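Local coordinates for phosphate-binding protein (Unidentified prokaryotic organism, PDB 3W9V) that binds inorganic phosphate as a secreted member of the PstS family of periplasmic-type phosphate-binding proteins and associates with human paraoxonase PON1, at residues K34-F39 against S60-T65; A38-K43 against A70-D75. The protein carries 1 engineered substitution. All blocks are in the same frame, centred on the assembly; numbering follows the deposited sequence.

Interaction 1 of 2, residues K34-F39 against S60-T65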
ATOM      1  N   LYS A  34      -2.886  12.659  -1.230  1.00  6.09           N
ATOM      2  CA  LYS A  34      -2.824  13.588  -2.351  0.60  6.48           C
ATOM      3  C   LYS A  34      -3.238  12.939  -3.668  1.00  5.94           C
ATOM      4  O   LYS A  34      -3.865  13.582  -4.513  1.00  6.65           O
ATOM      5  CB  LYS A  34      -1.444  14.231  -2.452  0.60  7.33           C
ATOM      6  CG  LYS A  34      -1.234  15.316  -1.414  0.60  7.75           C
ATOM      7  CD  LYS A  34       0.032  16.109  -1.672  0.60  9.94           C
ATOM      8  CE  LYS A  34       0.215  17.212  -0.640  0.60  9.18           C
ATOM      9  NZ  LYS A  34       0.492  16.655   0.712  0.60 11.30           N
ATOM     10  N   GLY A  35      -2.904  11.665  -3.845  1.00  5.80           N
ATOM     11  CA  GLY A  35      -3.331  10.949  -5.038  1.00  6.62           C
ATOM     12  C   GLY A  35      -4.845  10.896  -5.158  1.00  6.13           C
ATOM     13  O   GLY A  35      -5.410  11.131  -6.233  1.00  6.02           O
ATOM     14  N   LYS A  36      -5.509  10.586  -4.047  1.00  6.13           N
ATOM     15  CA  LYS A  36      -6.962  10.523  -4.061  1.00  6.31           C
ATOM     16  C   LYS A  36      -7.576  11.886  -4.384  1.00  6.12           C
ATOM     17  O   LYS A  36      -8.483  11.970  -5.204  1.00  6.74           O
ATOM     18  CB  LYS A  36      -7.517   9.946  -2.752  1.00  6.48           C
ATOM     19  CG  LYS A  36      -7.168   8.478  -2.541  1.00  6.89           C
ATOM     20  CD  LYS A  36      -8.045   7.825  -1.479  1.00  7.27           C
ATOM     21  CE  LYS A  36      -7.798   8.401  -0.094  1.00  7.77           C
ATOM     22  NZ  LYS A  36      -8.718   7.776   0.900  1.00  8.09           N
ATOM     23  N   ILE A  37      -7.091  12.947  -3.742  1.00  6.19           N
ATOM     24  CA  ILE A  37      -7.600  14.289  -4.023  1.00  6.73           C
ATOM     25  C   ILE A  37      -7.376  14.650  -5.493  1.00  6.80           C
ATOM     26  O   ILE A  37      -8.276  15.156  -6.180  1.00  6.62           O
ATOM     27  CB  ILE A  37      -6.927  15.343  -3.119  1.00  6.41           C
ATOM     28  CG1 ILE A  37      -7.371  15.167  -1.665  1.00  7.36           C
ATOM     29  CG2 ILE A  37      -7.249  16.762  -3.593  1.00  7.83           C
ATOM     30  CD1 ILE A  37      -6.496  15.896  -0.673  1.00  9.46           C
ATOM     31  N   ALA A  38      -6.172  14.367  -5.977  1.00  6.51           N
ATOM     32  CA  ALA A  38      -5.816  14.679  -7.354  1.00  6.97           C
ATOM     33  C   ALA A  38      -6.807  14.054  -8.323  1.00  6.35           C
ATOM     34  O   ALA A  38      -7.308  14.720  -9.229  1.00  6.95           O
ATOM     35  CB  ALA A  38      -4.398  14.220  -7.663  1.00  6.56           C
ATOM     36  N   PHE A  39      -7.096  12.768  -8.137  1.00  5.92           N
ATOM     37  CA  PHE A  39      -8.046  12.118  -9.025  1.00  6.28           C
ATOM     38  C   PHE A  39      -9.485  12.583  -8.796  1.00  6.64           C
ATOM     39  O   PHE A  39     -10.174  12.986  -9.738  1.00  7.17           O
ATOM     40  CB  PHE A  39      -7.985  10.594  -8.914  1.00  6.51           C
ATOM     41  CG  PHE A  39      -8.946   9.901  -9.835  1.00  6.91           C
ATOM     42  CD1 PHE A  39      -8.565   9.566 -11.122  1.00  7.12           C
ATOM     43  CD2 PHE A  39     -10.241   9.615  -9.430  1.00  6.70           C
ATOM     44  CE1 PHE A  39      -9.451   8.942 -11.981  1.00  7.42           C
ATOM     45  CE2 PHE A  39     -11.134   9.000 -10.290  1.00  7.35           C
ATOM     46  CZ  PHE A  39     -10.736   8.659 -11.564  1.00  7.83           C
ATOM     47  N   SER A  60      -2.853   4.498  -5.046  1.00  5.58           N
ATOM     48  CA  SER A  60      -3.204   4.688  -3.647  1.00  5.99           C
ATOM     49  C   SER A  60      -3.149   3.370  -2.901  1.00  5.32           C
ATOM     50  O   SER A  60      -3.676   2.360  -3.387  1.00  5.91           O
ATOM     51  CB  SER A  60      -4.612   5.265  -3.506  1.00  5.77           C
ATOM     52  OG  SER A  60      -4.896   5.502  -2.140  1.00  5.97           O
ATOM     53  N   ASP A  61      -2.530   3.378  -1.721  1.00  5.21           N
ATOM     54  CA  ASP A  61      -2.691   2.252  -0.809  1.00  6.29           C
ATOM     55  C   ASP A  61      -3.624   2.609   0.359  1.00  5.78           C
ATOM     56  O   ASP A  61      -3.650   1.920   1.376  1.00  6.60           O
ATOM     57  CB  ASP A  61      -1.347   1.657  -0.331  1.00  6.72           C
ATOM     58  CG  ASP A  61      -0.151   2.488  -0.744  1.00  5.50           C
ATOM     59  OD1 ASP A  61       0.091   3.506  -0.061  1.00  6.39           O
ATOM     60  OD2 ASP A  61       0.539   2.147  -1.734  1.00  6.51           O
ATOM     61  N   SER A  62      -4.372   3.700   0.189  1.00  6.04           N
ATOM     62  CA  SER A  62      -5.505   4.043   1.048  1.00  5.91           C
ATOM     63  C   SER A  62      -6.798   3.828   0.274  1.00  5.46           C
ATOM     64  O   SER A  62      -6.961   4.353  -0.831  1.00  6.09           O
ATOM     65  CB  SER A  62      -5.416   5.504   1.495  1.00  6.82           C
ATOM     66  OG  SER A  62      -6.631   5.932   2.094  1.00  6.82           O
ATOM     67  N   LYS A  63      -7.717   3.047   0.836  1.00  6.12           N
ATOM     68  CA  LYS A  63      -8.986   2.808   0.164  1.00  6.47           C
ATOM     69  C   LYS A  63      -9.823   4.075   0.058  1.00  6.79           C
ATOM     70  O   LYS A  63      -9.791   4.951   0.929  1.00  7.16           O
ATOM     71  CB  LYS A  63      -9.790   1.726   0.875  1.00  8.29           C
ATOM     72  CG  LYS A  63      -9.302   0.337   0.557  1.00 11.62           C
ATOM     73  CD  LYS A  63     -10.247  -0.730   1.054  1.00 10.63           C
ATOM     74  CE  LYS A  63     -11.577  -0.700   0.339  1.00 10.96           C
ATOM     75  NZ  LYS A  63     -12.323  -1.976   0.529  1.00 10.56           N
ATOM     76  N   LEU A  64     -10.588   4.171  -1.019  1.00  6.90           N
ATOM     77  CA  LEU A  64     -11.558   5.245  -1.136  1.00  7.40           C
ATOM     78  C   LEU A  64     -12.613   5.097  -0.043  1.00  7.37           C
ATOM     79  O   LEU A  64     -13.117   3.998   0.197  1.00  8.27           O
ATOM     80  CB  LEU A  64     -12.207   5.215  -2.518  1.00  7.49           C
ATOM     81  CG  LEU A  64     -11.268   5.667  -3.640  1.00  7.00           C
ATOM     82  CD1 LEU A  64     -11.761   5.176  -4.991  1.00  8.94           C
ATOM     83  CD2 LEU A  64     -11.145   7.182  -3.636  1.00  7.85           C
ATOM     84  N   THR A  65     -12.936   6.199   0.625  1.00  7.48           N
ATOM     85  CA  THR A  65     -13.925   6.174   1.695  1.00  7.73           C
ATOM     86  C   THR A  65     -15.339   6.278   1.141  1.00  8.12           C
ATOM     87  O   THR A  65     -15.538   6.621  -0.024  1.00  8.42           O
ATOM     88  CB  THR A  65     -13.730   7.341   2.661  1.00  8.31           C
ATOM     89  OG1 THR A  65     -14.041   8.564   1.986  1.00  8.99           O
ATOM     90  CG2 THR A  65     -12.292   7.386   3.175  1.00  9.73           C
TER

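Interaction 2 of 2, residues A38-K43 against A70-D75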
ATOM      1  N   ALA A  38      -6.172  14.367  -5.977  1.00  6.51           N
ATOM      2  CA  ALA A  38      -5.816  14.679  -7.354  1.00  6.97           C
ATOM      3  C   ALA A  38      -6.807  14.054  -8.323  1.00  6.35           C
ATOM      4  O   ALA A  38      -7.308  14.720  -9.229  1.00  6.95           O
ATOM      5  CB  ALA A  38      -4.398  14.220  -7.663  1.00  6.56           C
ATOM      6  N   PHE A  39      -7.096  12.768  -8.137  1.00  5.92           N
ATOM      7  CA  PHE A  39      -8.046  12.118  -9.025  1.00  6.28           C
ATOM      8  C   PHE A  39      -9.485  12.583  -8.796  1.00  6.64           C
ATOM      9  O   PHE A  39     -10.174  12.986  -9.738  1.00  7.17           O
ATOM     10  CB  PHE A  39      -7.985  10.594  -8.914  1.00  6.51           C
ATOM     11  CG  PHE A  39      -8.946   9.901  -9.835  1.00  6.91           C
ATOM     12  CD1 PHE A  39      -8.565   9.566 -11.122  1.00  7.12           C
ATOM     13  CD2 PHE A  39     -10.241   9.615  -9.430  1.00  6.70           C
ATOM     14  CE1 PHE A  39      -9.451   8.942 -11.981  1.00  7.42           C
ATOM     15  CE2 PHE A  39     -11.134   9.000 -10.290  1.00  7.35           C
ATOM     16  CZ  PHE A  39     -10.736   8.659 -11.564  1.00  7.83           C
ATOM     17  N   LEU A  40      -9.948  12.500  -7.553  1.00  6.69           N
ATOM     18  CA  LEU A  40     -11.362  12.723  -7.258  1.00  7.03           C
ATOM     19  C   LEU A  40     -11.833  14.124  -7.612  1.00  7.12           C
ATOM     20  O   LEU A  40     -12.979  14.313  -8.020  1.00  8.24           O
ATOM     21  CB  LEU A  40     -11.647  12.445  -5.782  1.00  7.39           C
ATOM     22  CG  LEU A  40     -11.460  10.999  -5.332  1.00  7.20           C
ATOM     23  CD1 LEU A  40     -11.445  10.958  -3.815  1.00  8.03           C
ATOM     24  CD2 LEU A  40     -12.553  10.104  -5.896  1.00  8.36           C
ATOM     25  N   GLU A  41     -10.946  15.104  -7.450  1.00  7.28           N
ATOM     26  CA  GLU A  41     -11.302  16.500  -7.673  1.00  8.05           C
ATOM     27  C   GLU A  41     -10.642  17.075  -8.926  1.00  7.95           C
ATOM     28  O   GLU A  41     -10.798  18.260  -9.222  1.00  8.62           O
ATOM     29  CB  GLU A  41     -10.915  17.328  -6.447  1.00  8.72           C
ATOM     30  CG  GLU A  41     -11.584  16.835  -5.161  1.00  9.52           C
ATOM     31  CD  GLU A  41     -11.171  17.629  -3.938  1.00 10.04           C
ATOM     32  OE1 GLU A  41     -11.174  18.875  -4.016  1.00 16.04           O
ATOM     33  OE2 GLU A  41     -10.845  17.014  -2.903  1.00 12.75           O
ATOM     34  N   ASN A  42      -9.930  16.231  -9.667  1.00  7.84           N
ATOM     35  CA  ASN A  42      -9.117  16.674 -10.805  1.00  8.12           C
ATOM     36  C   ASN A  42      -8.240  17.861 -10.432  1.00  6.99           C
ATOM     37  O   ASN A  42      -8.333  18.945 -11.022  1.00  8.75           O
ATOM     38  CB  ASN A  42      -9.957  16.971 -12.044  1.00  9.25           C
ATOM     39  CG  ASN A  42      -9.097  17.221 -13.265  1.00  8.29           C
ATOM     40  OD1 ASN A  42      -7.945  16.789 -13.310  1.00  9.33           O
ATOM     41  ND2 ASN A  42      -9.636  17.939 -14.246  1.00 10.24           N
ATOM     42  N   LYS A  43      -7.385  17.643  -9.440  0.50  8.15           N
ATOM     43  CA  LYS A  43      -6.504  18.684  -8.932  0.50  8.26           C
ATOM     44  C   LYS A  43      -5.045  18.310  -9.149  0.50  7.87           C
ATOM     45  O   LYS A  43      -4.408  17.692  -8.292  0.50  7.39           O
ATOM     46  CB  LYS A  43      -6.778  18.950  -7.448  0.50  9.71           C
ATOM     47  CG  LYS A  43      -7.982  19.849  -7.186  0.50 10.15           C
ATOM     48  CD  LYS A  43      -8.152  20.114  -5.698  0.50 10.75           C
ATOM     49  CE  LYS A  43      -9.201  21.184  -5.437  0.50 14.83           C
ATOM     50  NZ  LYS A  43     -10.539  20.810  -5.971  0.50 21.76           N
ATOM     51  N   ALA A  70     -19.182   8.528  -2.686  1.00  9.28           N
ATOM     52  CA  ALA A  70     -20.497   9.139  -2.873  1.00  9.08           C
ATOM     53  C   ALA A  70     -20.384  10.505  -3.541  1.00  9.63           C
ATOM     54  O   ALA A  70     -21.181  10.852  -4.409  1.00 10.21           O
ATOM     55  CB  ALA A  70     -21.233   9.251  -1.545  1.00 11.85           C
ATOM     56  N   THR A  71     -19.381  11.275  -3.135  1.00  9.21           N
ATOM     57  CA  THR A  71     -19.176  12.594  -3.709  1.00 10.67           C
ATOM     58  C   THR A  71     -18.801  12.492  -5.188  1.00  9.42           C
ATOM     59  O   THR A  71     -19.310  13.247  -6.015  1.00 10.66           O
ATOM     60  CB  THR A  71     -18.129  13.386  -2.906  1.00  9.68           C
ATOM     61  OG1 THR A  71     -18.647  13.648  -1.594  1.00 12.33           O
ATOM     62  CG2 THR A  71     -17.800  14.706  -3.592  1.00 12.38           C
ATOM     63  N   TYR A  72     -17.936  11.544  -5.535  1.00  8.67           N
ATOM     64  CA  TYR A  72     -17.569  11.363  -6.938  1.00  8.23           C
ATOM     65  C   TYR A  72     -18.774  10.910  -7.766  1.00  8.87           C
ATOM     66  O   TYR A  72     -18.991  11.390  -8.879  1.00  9.49           O
ATOM     67  CB  TYR A  72     -16.412  10.369  -7.088  1.00  8.96           C
ATOM     68  CG  TYR A  72     -15.734  10.422  -8.443  1.00  8.26           C
ATOM     69  CD1 TYR A  72     -14.708  11.328  -8.689  1.00  8.60           C
ATOM     70  CD2 TYR A  72     -16.120   9.572  -9.475  1.00  8.99           C
ATOM     71  CE1 TYR A  72     -14.076  11.381  -9.917  1.00  8.32           C
ATOM     72  CE2 TYR A  72     -15.494   9.622 -10.716  1.00  8.39           C
ATOM     73  CZ  TYR A  72     -14.470  10.534 -10.928  1.00  7.98           C
ATOM     74  OH  TYR A  72     -13.838  10.598 -12.151  1.00  8.19           O
ATOM     75  N   ALA A  73     -19.558   9.990  -7.212  1.00  9.45           N
ATOM     76  CA  ALA A  73     -20.736   9.482  -7.908  1.00  9.76           C
ATOM     77  C   ALA A  73     -21.740  10.592  -8.206  1.00 10.92           C
ATOM     78  O   ALA A  73     -22.337  10.629  -9.281  1.00 12.21           O
ATOM     79  CB  ALA A  73     -21.392   8.366  -7.105  1.00 11.31           C
ATOM     80  N   ALA A  74     -21.906  11.509  -7.261  1.00 11.29           N
ATOM     81  CA  ALA A  74     -22.851  12.607  -7.437  1.00 13.10           C
ATOM     82  C   ALA A  74     -22.304  13.721  -8.330  1.00 13.44           C
ATOM     83  O   ALA A  74     -23.014  14.229  -9.197  1.00 15.91           O
ATOM     84  CB  ALA A  74     -23.275  13.166  -6.081  1.00 13.31           C
ATOM     85  N   ASP A  75     -21.040  14.090  -8.124  1.00 12.32           N
ATOM     86  CA  ASP A  75     -20.457  15.275  -8.759  1.00 13.55           C
ATOM     87  C   ASP A  75     -19.802  15.023 -10.113  1.00 11.43           C
ATOM     88  O   ASP A  75     -19.859  15.879 -11.001  1.00 12.75           O
ATOM     89  CB  ASP A  75     -19.389  15.911  -7.860  1.00 14.58           C
ATOM     90  CG  ASP A  75     -19.959  16.540  -6.613  1.00 19.31           C
ATOM     91  OD1 ASP A  75     -21.196  16.623  -6.489  1.00 20.38           O
ATOM     92  OD2 ASP A  75     -19.153  16.965  -5.756  1.00 19.58           O
TER

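Interaction 1 of 2, residues K34-F39 against S60-T65
Lys36 reaches out from helix 32-41 and lays its side chain from CG onward across the loop that follows strand 57-60, passing over Ser60, Ser62 and Leu64 before its ammonium group is bound. The chain leaves the helix with CG anti to the carbonyl carbon and beside the backbone N (chi1 -67°), then bends at chi3, and this bend turns CE and NZ along the loop. NZ donates to Ser62 OG at 3.0 Å and to Lys63 O, likewise at 3.0 Å from NZ. The second bond is not along a lone pair: the donor stands above the carbonyl plane, 44° out of it. The strongest partner of NZ is Glu68, in the first turn of helix 66-75, with which it forms a salt bridge.

Nearer the helix the contacts are apolar or glancing. Ser60 OG lies 3.8 Å from Lys36 CG, while Lys36 CD sits 3.8 Å from Leu64 CD2, the two side chains sliding past each other in opposite directions. Ser60 suits its place because a small hydroxyl can turn back on its own loop: OG gives a hydrogen bond of 2.7 Å to Ser62 O, in the carbonyl plane and on a lone pair, which ties the end of strand 57-60 to the loop across Asp61. Ser62 OG is also hydrogen-bonded to Glu148, and the loop runs on to Thr65, the N-cap of helix 66-75.

A long methylene chain with a charged end is what this place uses, apolar against Leu64 and ionic at its tip. The buried ammonium is gripped by a carbonyl, a hydroxyl and a carboxylate, so its charge is probably well compensated, and the surrounding acids would be expected to favour its protonated form.

Interaction 2 of 2, residues A38-K43 against A70-D75
Tyr72 reaches from helix 66-75 to the last turn of helix 32-41, its ring lying beside Leu40 and running on to the ring of Phe39. Its CG stands anti to the backbone N (chi1 -164°), which carries the ring out from its own helix, and chi2 near a right angle sets the ring so that one edge meets the backbone of Leu40. There Leu40 O lies in the ring plane, 3.5 Å from Tyr72 CD1, where the slightly positive ring hydrogens meet a carbonyl oxygen. Leu40 adds its branch CD2, which approaches from out of the ring plane to 3.7 Å from the same Tyr72 CD1; that methyl also lies 4.0 Å from Tyr72 CB.

The helices belong to the alpha/beta domain of a PBP-type protein, packing alongside strand 83-92 of its mixed sheet, whose Leu83 touches Phe39, Leu40 and Tyr72. Between 38-43 and 70-75 the closest CA atoms are those of Leu40 and Tyr72, 6.4 Å apart. Phe39 brings CE2 to 3.7 Å from Tyr72 CZ. The ring planes lie at 24° and are slid apart, with centroids 5.5 Å from each other, so there is little true stacking.

Tyrosine suits the place because its ring packs against Leu40 and Phe39 while its buried OH is hydrogen-bonded to Arg374. Arg374 also makes a cation-pi contact with Phe39. Just beyond, Asn42 takes a positive phi in a Schellman motif, in which Lys43 N bonds back to Ala38 O at 2.9 Å.

How the interactions relate
After strand 28-29 the chain enters helix 32-41, which supplies one side of both contacts. It then runs through a long connection into strand 57-60, and the loop leaving that strand returns to the helix in interaction 1, closing a loop of 20 intervening residues. Interaction 2 closes a slightly longer one of 26, when helix 66-75 meets the end of helix 32-41. The two contacts share Ala38 and Phe39, and their loops overlap; because interaction 2 both starts and ends later, they cross. They meet directly where Leu64 CD2 of the first packs 3.8 Å from Leu40 CD1 of the second. Together they tie helix 32-41 to the strand 57-60 exit and to helix 66-75.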